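Hypothetical protein (Clostridium sporogenes ATCC 15579, PDB 4QRK) is of unknown function but, as a right-handed beta-helix protein of the DUF2154 family, probably acts in cell adhesion. Local coordinates at residues K35-G40 with E113-L118; L137-N142 with A158-P163; G141-N146 with K164-K169; A178-G183 with A214-Q219. All blocks are in the same frame, centred on the assembly; numbering follows the deposited sequence.

Contact 1 (K35-G40 with E113-L118); sequences KLNISG and EFKADL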
loop_
_atom_site.group_PDB
_atom_site.type_symbol
_atom_site.label_atom_id
_atom_site.label_comp_id
_atom_site.label_asym_id
_atom_site.label_seq_id
_atom_site.Cartn_x
_atom_site.Cartn_y
_atom_site.Cartn_z
ATOM N N LYS A 35 -5.610 10.282 5.570
ATOM C CA LYS A 35 -5.301 10.059 4.154
ATOM C C LYS A 35 -3.812 9.764 4.011
ATOM O O LYS A 35 -2.950 10.502 4.490
ATOM C CB LYS A 35 -5.687 11.278 3.320
ATOM C CG LYS A 35 -7.199 11.570 3.305
ATOM C CD LYS A 35 -7.489 12.910 2.655
ATOM C CE LYS A 35 -8.965 13.089 2.316
ATOM N NZ LYS A 35 -9.815 13.312 3.528
ATOM N N LEU A 36 -3.522 8.635 3.401
ATOM C CA LEU A 36 -2.150 8.233 3.147
ATOM C C LEU A 36 -1.966 8.082 1.646
ATOM O O LEU A 36 -2.664 7.286 1.027
ATOM C CB LEU A 36 -1.887 6.881 3.822
ATOM C CG LEU A 36 -0.616 6.130 3.461
ATOM C CD1 LEU A 36 0.609 6.947 3.713
ATOM C CD2 LEU A 36 -0.552 4.828 4.277
ATOM N N ASN A 37 -0.983 8.795 1.084
ATOM C CA ASN A 37 -0.674 8.783 -0.340
ATOM C C ASN A 37 0.785 8.450 -0.576
ATOM O O ASN A 37 1.680 9.047 0.016
ATOM C CB ASN A 37 -0.952 10.135 -0.954
ATOM C CG ASN A 37 -2.391 10.567 -0.817
ATOM O OD1 ASN A 37 -3.355 9.816 -1.109
ATOM N ND2 ASN A 37 -2.556 11.783 -0.357
ATOM N N ILE A 38 1.019 7.447 -1.394
ATOM C CA ILE A 38 2.374 6.995 -1.684
ATOM C C ILE A 38 2.592 6.945 -3.168
ATOM O O ILE A 38 1.721 6.478 -3.940
ATOM C CB ILE A 38 2.660 5.604 -1.120
ATOM C CG1 ILE A 38 2.390 5.569 0.399
ATOM C CG2 ILE A 38 4.094 5.203 -1.444
ATOM C CD1 ILE A 38 2.658 4.178 0.996
ATOM N N SER A 39 3.764 7.412 -3.568
ATOM C CA SER A 39 4.194 7.359 -4.966
ATOM C C SER A 39 5.664 7.070 -5.069
ATOM O O SER A 39 6.375 6.996 -4.062
ATOM C CB SER A 39 3.936 8.695 -5.646
ATOM O OG SER A 39 4.856 9.681 -5.188
ATOM N N GLY A 40 6.148 6.950 -6.305
ATOM C CA GLY A 40 7.582 7.028 -6.546
ATOM C C GLY A 40 8.053 8.495 -6.633
ATOM O O GLY A 40 7.537 9.389 -5.937
ATOM N N GLU A 113 -8.331 6.781 3.854
ATOM C CA GLU A 113 -8.150 6.508 2.440
ATOM C C GLU A 113 -6.699 6.331 2.103
ATOM O O GLU A 113 -5.838 7.181 2.418
ATOM C CB GLU A 113 -8.746 7.628 1.616
ATOM C CG GLU A 113 -10.258 7.817 1.828
ATOM C CD GLU A 113 -10.785 9.042 1.107
ATOM O OE1 GLU A 113 -9.958 9.830 0.593
ATOM O OE2 GLU A 113 -12.021 9.226 1.058
ATOM N N PHE A 114 -6.411 5.185 1.513
ATOM C CA PHE A 114 -5.043 4.852 1.123
ATOM C C PHE A 114 -4.963 4.819 -0.406
ATOM O O PHE A 114 -5.706 4.083 -1.070
ATOM C CB PHE A 114 -4.655 3.503 1.691
ATOM C CG PHE A 114 -3.311 2.990 1.201
ATOM C CD1 PHE A 114 -2.201 3.814 1.174
ATOM C CD2 PHE A 114 -3.169 1.685 0.768
ATOM C CE1 PHE A 114 -0.972 3.354 0.708
ATOM C CE2 PHE A 114 -1.944 1.215 0.310
ATOM C CZ PHE A 114 -0.851 2.048 0.268
ATOM N N LYS A 115 -4.065 5.617 -0.948
ATOM C CA LYS A 115 -3.843 5.691 -2.389
ATOM C C LYS A 115 -2.367 5.542 -2.662
ATOM O O LYS A 115 -1.514 6.205 -2.041
ATOM C CB LYS A 115 -4.329 7.030 -2.938
ATOM C CG LYS A 115 -5.810 7.313 -2.803
ATOM C CD LYS A 115 -6.138 8.562 -3.636
ATOM C CE LYS A 115 -7.452 9.241 -3.289
ATOM N NZ LYS A 115 -8.484 8.320 -2.742
ATOM N N ALA A 116 -2.039 4.643 -3.578
ATOM C CA ALA A 116 -0.638 4.410 -3.895
ATOM C C ALA A 116 -0.392 4.059 -5.352
ATOM O O ALA A 116 -1.057 3.189 -5.934
ATOM C CB ALA A 116 -0.014 3.303 -2.991
ATOM N N ASP A 117 0.580 4.752 -5.916
ATOM C CA ASP A 117 1.115 4.398 -7.205
ATOM C C ASP A 117 2.403 3.707 -6.964
ATOM O O ASP A 117 3.405 4.345 -6.632
ATOM C CB ASP A 117 1.379 5.614 -8.069
ATOM C CG ASP A 117 1.974 5.230 -9.438
ATOM O OD1 ASP A 117 1.899 4.047 -9.822
ATOM O OD2 ASP A 117 2.555 6.102 -10.108
ATOM N N LEU A 118 2.407 2.389 -7.162
ATOM C CA LEU A 118 3.617 1.602 -6.966
ATOM C C LEU A 118 4.102 1.030 -8.293
ATOM O O LEU A 118 4.943 0.153 -8.322
ATOM C CB LEU A 118 3.366 0.453 -5.991
ATOM C CG LEU A 118 2.831 0.818 -4.597
ATOM C CD1 LEU A 118 2.467 -0.404 -3.775
ATOM C CD2 LEU A 118 3.770 1.771 -3.806
HETATM O O HOH W 1 -5.586 9.129 0.202
HETATM O O HOH W 2 4.721 7.142 -8.892
#

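Contact 2 (L137-N142 with A158-P163); sequences LDISGN and ATVYLP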
loop_
_atom_site.group_PDB
_atom_site.type_symbol
_atom_site.label_atom_id
_atom_site.label_comp_id
_atom_site.label_asym_id
_atom_site.label_seq_id
_atom_site.Cartn_x
_atom_site.Cartn_y
_atom_site.Cartn_z
ATOM N N LEU A 137 -4.847 1.141 -5.453
ATOM C CA LEU A 137 -3.460 0.798 -5.667
ATOM C C LEU A 137 -3.176 0.536 -7.107
ATOM O O LEU A 137 -3.887 -0.270 -7.753
ATOM C CB LEU A 137 -3.115 -0.509 -4.953
ATOM C CG LEU A 137 -2.990 -0.627 -3.465
ATOM C CD1 LEU A 137 -2.810 -2.092 -3.121
ATOM C CD2 LEU A 137 -1.789 0.187 -3.060
ATOM N N ASP A 138 -2.156 1.209 -7.614
ATOM C CA ASP A 138 -1.661 0.959 -8.944
ATOM C C ASP A 138 -0.422 0.126 -8.768
ATOM O O ASP A 138 0.616 0.589 -8.315
ATOM C CB ASP A 138 -1.359 2.243 -9.696
ATOM C CG ASP A 138 -1.001 1.990 -11.148
ATOM O OD1 ASP A 138 -0.492 0.872 -11.467
ATOM O OD2 ASP A 138 -1.233 2.906 -11.968
ATOM N N ILE A 139 -0.550 -1.141 -9.105
ATOM C CA ILE A 139 0.609 -2.025 -9.116
ATOM C C ILE A 139 0.731 -2.610 -10.508
ATOM O O ILE A 139 0.882 -3.806 -10.682
ATOM C CB ILE A 139 0.533 -3.124 -8.050
ATOM C CG1 ILE A 139 -0.838 -3.742 -8.023
ATOM C CG2 ILE A 139 0.742 -2.550 -6.672
ATOM C CD1 ILE A 139 -0.878 -5.069 -7.241
ATOM N N SER A 140 0.739 -1.728 -11.500
ATOM C CA SER A 140 0.716 -2.128 -12.907
ATOM C C SER A 140 2.103 -2.009 -13.564
ATOM O O SER A 140 2.233 -1.968 -14.767
ATOM C CB SER A 140 -0.336 -1.294 -13.676
ATOM O OG SER A 140 0.046 0.086 -13.793
ATOM N N GLY A 141 3.141 -1.974 -12.761
ATOM C CA GLY A 141 4.491 -1.942 -13.285
ATOM C C GLY A 141 4.936 -3.240 -13.987
ATOM O O GLY A 141 4.360 -4.329 -13.812
ATOM N N ASN A 142 5.980 -3.101 -14.787
ATOM C CA ASN A 142 6.643 -4.226 -15.418
ATOM C C ASN A 142 7.717 -4.744 -14.456
ATOM O O ASN A 142 8.903 -4.498 -14.620
ATOM C CB ASN A 142 7.240 -3.764 -16.747
ATOM C CG ASN A 142 7.885 -4.893 -17.511
ATOM O OD1 ASN A 142 9.056 -4.816 -17.892
ATOM N ND2 ASN A 142 7.132 -5.966 -17.718
ATOM N N ALA A 158 -11.746 -1.870 -2.191
ATOM C CA ALA A 158 -10.353 -1.976 -2.605
ATOM C C ALA A 158 -10.329 -2.017 -4.144
ATOM O O ALA A 158 -11.136 -2.729 -4.760
ATOM C CB ALA A 158 -9.732 -3.232 -2.011
ATOM N N THR A 159 -9.483 -1.197 -4.757
ATOM C CA THR A 159 -9.319 -1.172 -6.211
ATOM C C THR A 159 -7.866 -1.336 -6.535
ATOM O O THR A 159 -7.008 -0.624 -5.973
ATOM C CB THR A 159 -9.755 0.162 -6.815
ATOM O OG1 THR A 159 -11.132 0.348 -6.575
ATOM C CG2 THR A 159 -9.524 0.191 -8.352
ATOM N N VAL A 160 -7.566 -2.298 -7.400
ATOM C CA VAL A 160 -6.196 -2.603 -7.737
ATOM C C VAL A 160 -6.008 -2.610 -9.255
ATOM O O VAL A 160 -6.792 -3.248 -9.960
ATOM C CB VAL A 160 -5.817 -3.962 -7.146
ATOM C CG1 VAL A 160 -4.355 -4.225 -7.292
ATOM C CG2 VAL A 160 -6.187 -3.990 -5.655
ATOM N N TYR A 161 -4.997 -1.878 -9.737
ATOM C CA TYR A 161 -4.607 -1.880 -11.143
ATOM C C TYR A 161 -3.383 -2.763 -11.338
ATOM O O TYR A 161 -2.382 -2.591 -10.676
ATOM C CB TYR A 161 -4.325 -0.454 -11.662
ATOM C CG TYR A 161 -5.526 0.471 -11.502
ATOM C CD1 TYR A 161 -6.511 0.546 -12.470
ATOM C CD2 TYR A 161 -5.664 1.259 -10.351
ATOM C CE1 TYR A 161 -7.622 1.384 -12.291
ATOM C CE2 TYR A 161 -6.758 2.075 -10.159
ATOM C CZ TYR A 161 -7.725 2.135 -11.124
ATOM O OH TYR A 161 -8.777 2.960 -10.887
ATOM N N LEU A 162 -3.475 -3.688 -12.284
ATOM C CA LEU A 162 -2.463 -4.715 -12.495
ATOM C C LEU A 162 -1.930 -4.652 -13.926
ATOM O O LEU A 162 -2.581 -4.141 -14.826
ATOM C CB LEU A 162 -3.079 -6.091 -12.190
ATOM C CG LEU A 162 -3.383 -6.208 -10.699
ATOM C CD1 LEU A 162 -4.479 -7.185 -10.388
ATOM C CD2 LEU A 162 -2.154 -6.559 -9.942
ATOM N N PRO A 163 -0.715 -5.148 -14.136
ATOM C CA PRO A 163 -0.105 -4.995 -15.455
ATOM C C PRO A 163 -0.703 -5.976 -16.448
ATOM O O PRO A 163 -1.217 -7.014 -16.042
ATOM C CB PRO A 163 1.372 -5.325 -15.191
ATOM C CG PRO A 163 1.360 -6.204 -14.004
ATOM C CD PRO A 163 0.135 -5.898 -13.198
#

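Contact 3 (G141-N146 with K164-K169); sequences GNYKNN and KSIGVK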
loop_
_atom_site.group_PDB
_atom_site.type_symbol
_atom_site.label_atom_id
_atom_site.label_comp_id
_atom_site.label_asym_id
_atom_site.label_seq_id
_atom_site.Cartn_x
_atom_site.Cartn_y
_atom_site.Cartn_z
ATOM N N GLY A 141 3.141 -1.974 -12.761
ATOM C CA GLY A 141 4.491 -1.942 -13.285
ATOM C C GLY A 141 4.936 -3.240 -13.987
ATOM O O GLY A 141 4.360 -4.329 -13.812
ATOM N N ASN A 142 5.980 -3.101 -14.787
ATOM C CA ASN A 142 6.643 -4.226 -15.418
ATOM C C ASN A 142 7.717 -4.744 -14.456
ATOM O O ASN A 142 8.903 -4.498 -14.620
ATOM C CB ASN A 142 7.240 -3.764 -16.747
ATOM C CG ASN A 142 7.885 -4.893 -17.511
ATOM O OD1 ASN A 142 9.056 -4.816 -17.892
ATOM N ND2 ASN A 142 7.132 -5.966 -17.718
ATOM N N TYR A 143 7.267 -5.383 -13.386
ATOM C CA TYR A 143 8.166 -5.824 -12.326
ATOM C C TYR A 143 9.148 -6.897 -12.866
ATOM O O TYR A 143 8.800 -7.711 -13.719
ATOM C CB TYR A 143 7.362 -6.282 -11.097
ATOM C CG TYR A 143 6.440 -5.169 -10.603
ATOM C CD1 TYR A 143 6.955 -3.982 -10.088
ATOM C CD2 TYR A 143 5.067 -5.280 -10.727
ATOM C CE1 TYR A 143 6.104 -2.956 -9.673
ATOM C CE2 TYR A 143 4.223 -4.288 -10.325
ATOM C CZ TYR A 143 4.739 -3.121 -9.804
ATOM O OH TYR A 143 3.849 -2.142 -9.425
ATOM N N LYS A 144 10.389 -6.839 -12.401
ATOM C CA LYS A 144 11.452 -7.696 -12.907
ATOM C C LYS A 144 11.731 -8.879 -11.998
ATOM O O LYS A 144 12.760 -9.522 -12.083
ATOM C CB LYS A 144 12.717 -6.859 -13.138
ATOM C CG LYS A 144 12.581 -5.861 -14.309
ATOM C CD LYS A 144 12.028 -6.530 -15.603
ATOM C CE LYS A 144 12.013 -5.577 -16.799
ATOM N NZ LYS A 144 11.176 -4.362 -16.557
ATOM N N ASN A 145 10.784 -9.184 -11.143
ATOM C CA ASN A 145 10.875 -10.344 -10.295
ATOM C C ASN A 145 9.452 -10.663 -9.901
ATOM O O ASN A 145 8.528 -9.900 -10.220
ATOM C CB ASN A 145 11.664 -9.964 -9.075
ATOM C CG ASN A 145 11.327 -8.581 -8.631
ATOM O OD1 ASN A 145 12.088 -7.638 -8.861
ATOM N ND2 ASN A 145 10.144 -8.426 -8.035
ATOM N N ASN A 146 9.259 -11.784 -9.228
ATOM C CA ASN A 146 7.952 -12.115 -8.710
ATOM C C ASN A 146 7.557 -11.158 -7.612
ATOM O O ASN A 146 8.410 -10.662 -6.889
ATOM C CB ASN A 146 7.961 -13.524 -8.177
ATOM C CG ASN A 146 8.207 -14.526 -9.268
ATOM O OD1 ASN A 146 7.667 -14.405 -10.378
ATOM N ND2 ASN A 146 9.046 -15.503 -8.983
ATOM N N LYS A 164 -0.653 -5.643 -17.728
ATOM C CA LYS A 164 -1.052 -6.565 -18.793
ATOM C C LYS A 164 0.139 -7.426 -19.210
ATOM O O LYS A 164 -0.029 -8.573 -19.563
ATOM C CB LYS A 164 -1.559 -5.772 -20.006
ATOM C CG LYS A 164 -2.890 -5.065 -19.753
ATOM C CD LYS A 164 -3.310 -4.177 -20.907
ATOM C CE LYS A 164 -4.767 -3.772 -20.792
ATOM N NZ LYS A 164 -5.012 -2.473 -21.473
ATOM N N SER A 165 1.340 -6.868 -19.087
ATOM C CA SER A 165 2.567 -7.458 -19.638
ATOM C C SER A 165 3.157 -8.627 -18.861
ATOM O O SER A 165 3.915 -9.388 -19.409
ATOM C CB SER A 165 3.649 -6.391 -19.716
ATOM O OG SER A 165 3.853 -5.793 -18.444
ATOM N N ILE A 166 2.859 -8.736 -17.576
ATOM C CA ILE A 166 3.323 -9.868 -16.803
ATOM C C ILE A 166 2.141 -10.609 -16.212
ATOM O O ILE A 166 1.037 -10.074 -16.079
ATOM C CB ILE A 166 4.354 -9.458 -15.744
ATOM C CG1 ILE A 166 3.721 -8.742 -14.575
ATOM C CG2 ILE A 166 5.420 -8.544 -16.376
ATOM C CD1 ILE A 166 4.672 -8.623 -13.418
ATOM N N GLY A 167 2.371 -11.870 -15.869
ATOM C CA GLY A 167 1.307 -12.711 -15.356
ATOM C C GLY A 167 0.828 -12.273 -13.998
ATOM O O GLY A 167 1.603 -11.918 -13.107
ATOM N N VAL A 168 -0.484 -12.303 -13.849
ATOM C CA VAL A 168 -1.162 -11.981 -12.613
ATOM C C VAL A 168 -2.201 -13.055 -12.260
ATOM O O VAL A 168 -2.980 -13.524 -13.116
ATOM C CB VAL A 168 -1.869 -10.593 -12.753
ATOM C CG1 VAL A 168 -2.609 -10.243 -11.524
ATOM C CG2 VAL A 168 -0.864 -9.521 -13.044
ATOM N N LYS A 169 -2.179 -13.469 -11.001
ATOM C CA LYS A 169 -3.223 -14.317 -10.449
ATOM C C LYS A 169 -3.711 -13.705 -9.172
ATOM O O LYS A 169 -2.901 -13.373 -8.307
ATOM C CB LYS A 169 -2.677 -15.728 -10.200
ATOM C CG LYS A 169 -3.669 -16.730 -9.648
ATOM C CD LYS A 169 -3.001 -18.098 -9.660
ATOM C CE LYS A 169 -3.861 -19.236 -9.180
ATOM N NZ LYS A 169 -3.210 -20.550 -9.551
#

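Contact 4 (A178-G183 with A214-Q219); sequences AVNANG and AINIKQ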
loop_
_atom_site.group_PDB
_atom_site.type_symbol
_atom_site.label_atom_id
_atom_site.label_comp_id
_atom_site.label_asym_id
_atom_site.label_seq_id
_atom_site.Cartn_x
_atom_site.Cartn_y
_atom_site.Cartn_z
ATOM N N ALA A 178 -19.062 -7.447 -3.805
ATOM C CA ALA A 178 -18.896 -7.912 -5.149
ATOM C C ALA A 178 -17.445 -7.834 -5.539
ATOM O O ALA A 178 -16.675 -6.998 -5.048
ATOM C CB ALA A 178 -19.752 -7.073 -6.079
ATOM N N VAL A 179 -17.069 -8.759 -6.393
ATOM C CA VAL A 179 -15.807 -8.692 -7.071
ATOM C C VAL A 179 -16.108 -8.280 -8.475
ATOM O O VAL A 179 -16.888 -8.932 -9.197
ATOM C CB VAL A 179 -15.099 -10.019 -7.080
ATOM C CG1 VAL A 179 -13.769 -9.883 -7.793
ATOM C CG2 VAL A 179 -14.916 -10.490 -5.676
ATOM N N ASN A 180 -15.549 -7.150 -8.847
ATOM C CA ASN A 180 -15.658 -6.647 -10.212
ATOM C C ASN A 180 -14.340 -6.844 -10.908
ATOM O O ASN A 180 -13.355 -6.184 -10.581
ATOM C CB ASN A 180 -16.072 -5.186 -10.165
ATOM C CG ASN A 180 -17.353 -5.002 -9.367
ATOM O OD1 ASN A 180 -18.369 -5.629 -9.672
ATOM N ND2 ASN A 180 -17.287 -4.224 -8.302
ATOM N N ALA A 181 -14.314 -7.762 -11.873
ATOM C CA ALA A 181 -13.040 -8.144 -12.500
ATOM C C ALA A 181 -13.169 -8.313 -13.984
ATOM O O ALA A 181 -12.681 -9.307 -14.540
ATOM C CB ALA A 181 -12.517 -9.451 -11.890
ATOM N N ASN A 182 -13.794 -7.354 -14.648
ATOM C CA ASN A 182 -14.028 -7.526 -16.084
ATOM C C ASN A 182 -12.715 -7.579 -16.888
ATOM O O ASN A 182 -11.780 -6.802 -16.676
ATOM C CB ASN A 182 -14.989 -6.453 -16.613
ATOM C CG ASN A 182 -16.394 -6.580 -16.017
ATOM O OD1 ASN A 182 -16.813 -7.661 -15.582
ATOM N ND2 ASN A 182 -17.120 -5.469 -15.990
ATOM N N GLY A 183 -12.632 -8.536 -17.791
ATOM C CA GLY A 183 -11.464 -8.658 -18.637
ATOM C C GLY A 183 -10.461 -9.644 -18.086
ATOM O O GLY A 183 -9.465 -9.904 -18.733
ATOM N N ALA A 214 -16.521 -3.830 -1.830
ATOM C CA ALA A 214 -16.285 -4.269 -3.199
ATOM C C ALA A 214 -14.792 -4.451 -3.433
ATOM O O ALA A 214 -13.965 -3.740 -2.857
ATOM C CB ALA A 214 -16.827 -3.219 -4.134
ATOM N N ILE A 215 -14.456 -5.395 -4.283
ATOM C CA ILE A 215 -13.126 -5.550 -4.770
ATOM C C ILE A 215 -13.148 -5.333 -6.269
ATOM O O ILE A 215 -13.825 -6.066 -7.012
ATOM C CB ILE A 215 -12.620 -6.961 -4.484
ATOM C CG1 ILE A 215 -12.525 -7.173 -2.988
ATOM C CG2 ILE A 215 -11.262 -7.192 -5.151
ATOM C CD1 ILE A 215 -12.294 -8.640 -2.603
ATOM N N ASN A 216 -12.405 -4.326 -6.712
ATOM C CA ASN A 216 -12.349 -3.972 -8.122
ATOM C C ASN A 216 -10.987 -4.259 -8.655
ATOM O O ASN A 216 -10.023 -3.678 -8.191
ATOM C CB ASN A 216 -12.625 -2.494 -8.282
ATOM C CG ASN A 216 -13.970 -2.094 -7.703
ATOM O OD1 ASN A 216 -14.992 -2.622 -8.087
ATOM N ND2 ASN A 216 -13.953 -1.203 -6.752
ATOM N N ILE A 217 -10.886 -5.186 -9.595
ATOM C CA ILE A 217 -9.590 -5.451 -10.202
ATOM C C ILE A 217 -9.605 -5.130 -11.680
ATOM O O ILE A 217 -10.541 -5.488 -12.397
ATOM C CB ILE A 217 -9.093 -6.919 -9.951
ATOM C CG1 ILE A 217 -10.154 -7.940 -10.226
ATOM C CG2 ILE A 217 -8.691 -7.100 -8.496
ATOM C CD1 ILE A 217 -9.588 -9.337 -10.256
ATOM N N LYS A 218 -8.540 -4.472 -12.117
ATOM C CA LYS A 218 -8.481 -3.841 -13.436
ATOM C C LYS A 218 -7.088 -4.031 -14.033
ATOM O O LYS A 218 -6.105 -4.039 -13.310
ATOM C CB LYS A 218 -8.769 -2.338 -13.303
ATOM C CG LYS A 218 -10.201 -1.987 -12.930
ATOM C CD LYS A 218 -10.286 -0.604 -12.270
ATOM C CE LYS A 218 -11.692 0.019 -12.310
ATOM N NZ LYS A 218 -12.796 -0.967 -12.103
ATOM N N GLN A 219 -7.005 -4.159 -15.353
ATOM C CA GLN A 219 -5.716 -4.221 -16.034
ATOM C C GLN A 219 -5.437 -2.860 -16.614
ATOM O O GLN A 219 -6.327 -2.193 -17.115
ATOM C CB GLN A 219 -5.714 -5.271 -17.150
ATOM C CG GLN A 219 -5.976 -6.667 -16.640
ATOM C CD GLN A 219 -5.670 -7.744 -17.654
ATOM O OE1 GLN A 219 -6.570 -8.444 -18.121
ATOM N NE2 GLN A 219 -4.392 -7.921 -17.963
HETATM O O HOH W 3 -13.319 -3.549 -11.776
HETATM O O HOH W 4 -11.836 -5.000 -14.875
#

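Contact 1 (K35-G40 with E113-L118)
Strands 35-40 and 113-117 run parallel, their axes 4.7 Å apart, with Leu36 beside Phe114 and Ile38 beside Ala116. Four backbone hydrogen bonds link them: Leu36 and Ile38 each donate N to strand 113-117 and accept from it on O, the straightest being Lys115 N to Leu36 O (171°). CA-H...O contacts fill the gaps, as from Ala116 CA to Ile38 O at 3.1 Å.

The apolar face is built round Phe114. With CG anti to its backbone N (chi1 173°), the ring turns its edge to the neighbouring strand: Leu36 CG lies 3.6 Å from Phe114 CD1, and Ile38 CD1 3.7 Å from Phe114 CE1. Val128 and Leu109 also touch this ring from the facing sheet.

The polar face carries Lys35, Asn37, Glu113 and Lys115. Asn37 OD1 lies along the Lys115 alkyl chain, 3.5 Å from Lys115 CB, and accepts a hydrogen bond from a water that also donates to Glu113 O, while Asn37 ND2 bonds to Asn94. A second water joins Gly40 N to Asp117 OD2; Asp117 OD1 is hydrogen-bonded to Ser119.

Such in-register parallel pairing, apolar inward and polar outward, is typical of parallel beta-helices, here the right-handed form.

Contact 2 (L137-N142 with A158-P163)
The methyl of Ile139 is pressed against that of Leu162, Ile139 CD1 lying 3.3 Å from Leu162 CD2, closer than carbons normally come. This tight spot lies just where two adjoining parallel strands of the beta-helix, 134-138 and 157-162, run out into turns. Ile139 holds CG1 between its backbone N and carbonyl carbon (chi1 45°), which swings the branch across to the neighbouring segment; the same Ile139 CD1 also reaches Val160 CG1 at 3.6 Å, and Val149 of the opposing sheet touches the Ile139 side chain.

The backbones pair through Leu137 N to Thr159 O, Tyr161 N to Leu137 O and Ile139 N to Tyr161 O. The last is the most bent, at 143°, as the strand comes to its end. Beyond it the pairing gives way to packing: the Pro163 ring lies against the carbonyls of Ile139, Ser140 and Gly141, with Pro163 CB 3.4 Å from Gly141 O.

On the outer face Asp138 and Tyr161 cross at about a right angle, and Lys220 serves both, by a salt bridge to Asp138 OD2 and a cation-pi contact with the Tyr161 ring. The other carboxylate oxygen, Asp138 OD1, meets Ser140 OG at 2.5 Å, unusually short and perhaps not exact. It also closes an Asx turn, accepting from the backbone nearly along its C-O axis, with Ser140 N 2.9 Å from Asp138 OD1.

Contact 3 (G141-N146 with K164-K169)
Ile166 and Ser165 meet the carboxamide of Asn142, whose ND2 lies 3.4 Å from Ile166 CG2 and makes a weak hydrogen bond of 3.4 Å to Ser165 OG. The contact lies along a turn-lined side of the right-handed beta-helix, at the ends of its strands, joining the turn that follows strand 134-138 to the one that leads into strand 167-174. Ile166 has the largest share of the buried area. Its CG1 sits between the backbone N and the carbonyl carbon (chi1 74°), an arrangement that directs Ile166 CD1 at the turn 141-143, where it lies 4.3 Å from Tyr143 CB and near the plane of the Tyr143 ring, at its edge.

The next shell shapes the turn itself. Asn142 is the centre of an inverse gamma turn, in which Tyr143 N donates weakly to Gly141 O. The chain thereby folds back so that Gly141 CA lies 3.7 Å above one face of the Tyr143 ring, offset toward its rim. The ring is held at its far end as well: Tyr143 OH is hydrogen-bonded to Leu118 O and receives a weak bond from Gly141 N. Ile204, on strand 203-210, touches both Tyr143 and Ile166, so the two turns share a floor. On the other segment, Asn194 ND2 bonds to Ile166 O, and Ser200 also touches the Ile166 side chain.

Lys144 curls back to Asn142: its NZ lies close to Asn142 OD1, at a distance too short to be trusted, and Lys144 NZ donates to Asn142 O at 3.0 Å.

Contact 4 (A178-G183 with A214-Q219)
Asn180 and Asn216 have nearly the same chi1, close to -55°, each with CG anti to its carbonyl carbon, so their side chains lie alongside each other and point the same way. The two amides are nearly coplanar, 12° apart, and Asn180 ND2 donates to Asn216 OD1 at 2.8 Å, straight and within the Asn180 amide plane. Two like residues on adjoining strands of the right-handed beta-helix thus pair through their amides, and the chain of bonds passes on: Asn216 ND2 bonds to Thr159 OG1 and to Glu157.

Strand 179-180 pairs parallel with strand 215-219 at the sheet's last edge. Ile215 N to Ala178 O, Asn180 N to Ile215 O and Ile217 N to Asn180 O make the backbone bonds, all close to linear. Past Ala181 the chain draws off, and one water bridges Asn182 O and Ile217 O; another donates to Asn180 O and accepts from Lys218 NZ.

The inner side is apolar. Tyr192 touches Val179, Ala181 and Ile217, and Ile208 of the facing sheet touches Ile215 and Ile217. Ile217 holds CG1 in the position flanked by N and the carbonyl carbon (chi1 47°), which lays that branch against the Ala181 methyl; the fit is tight, with Ala181 CB 3.3 Å from Ile217 CG1 and 3.4 Å from Ile217 CD1.

Contacts 1, 2 and 4 all pair parallel strands of one sheet, in the order 35-42, 113-117, 134-138, 157-162, 215-219, 179-180. Contact 2 continues contact 1 through Ala116 O to Asp138 N, and contact 4 continues contact 2 through Asn216 N to Ala158 O. Contact 1 lies near the middle of the chain, about 7 Å from its centre, and contact 4 at the far edge, about 18 Å out, where a water bridges the parting backbones. Contact 2 is the more buried and loses its strand pairing to proline packing. Contact 3 shares Gly141 and Asn142 with it but is a smaller side-chain contact between turns, without backbone pairing across it.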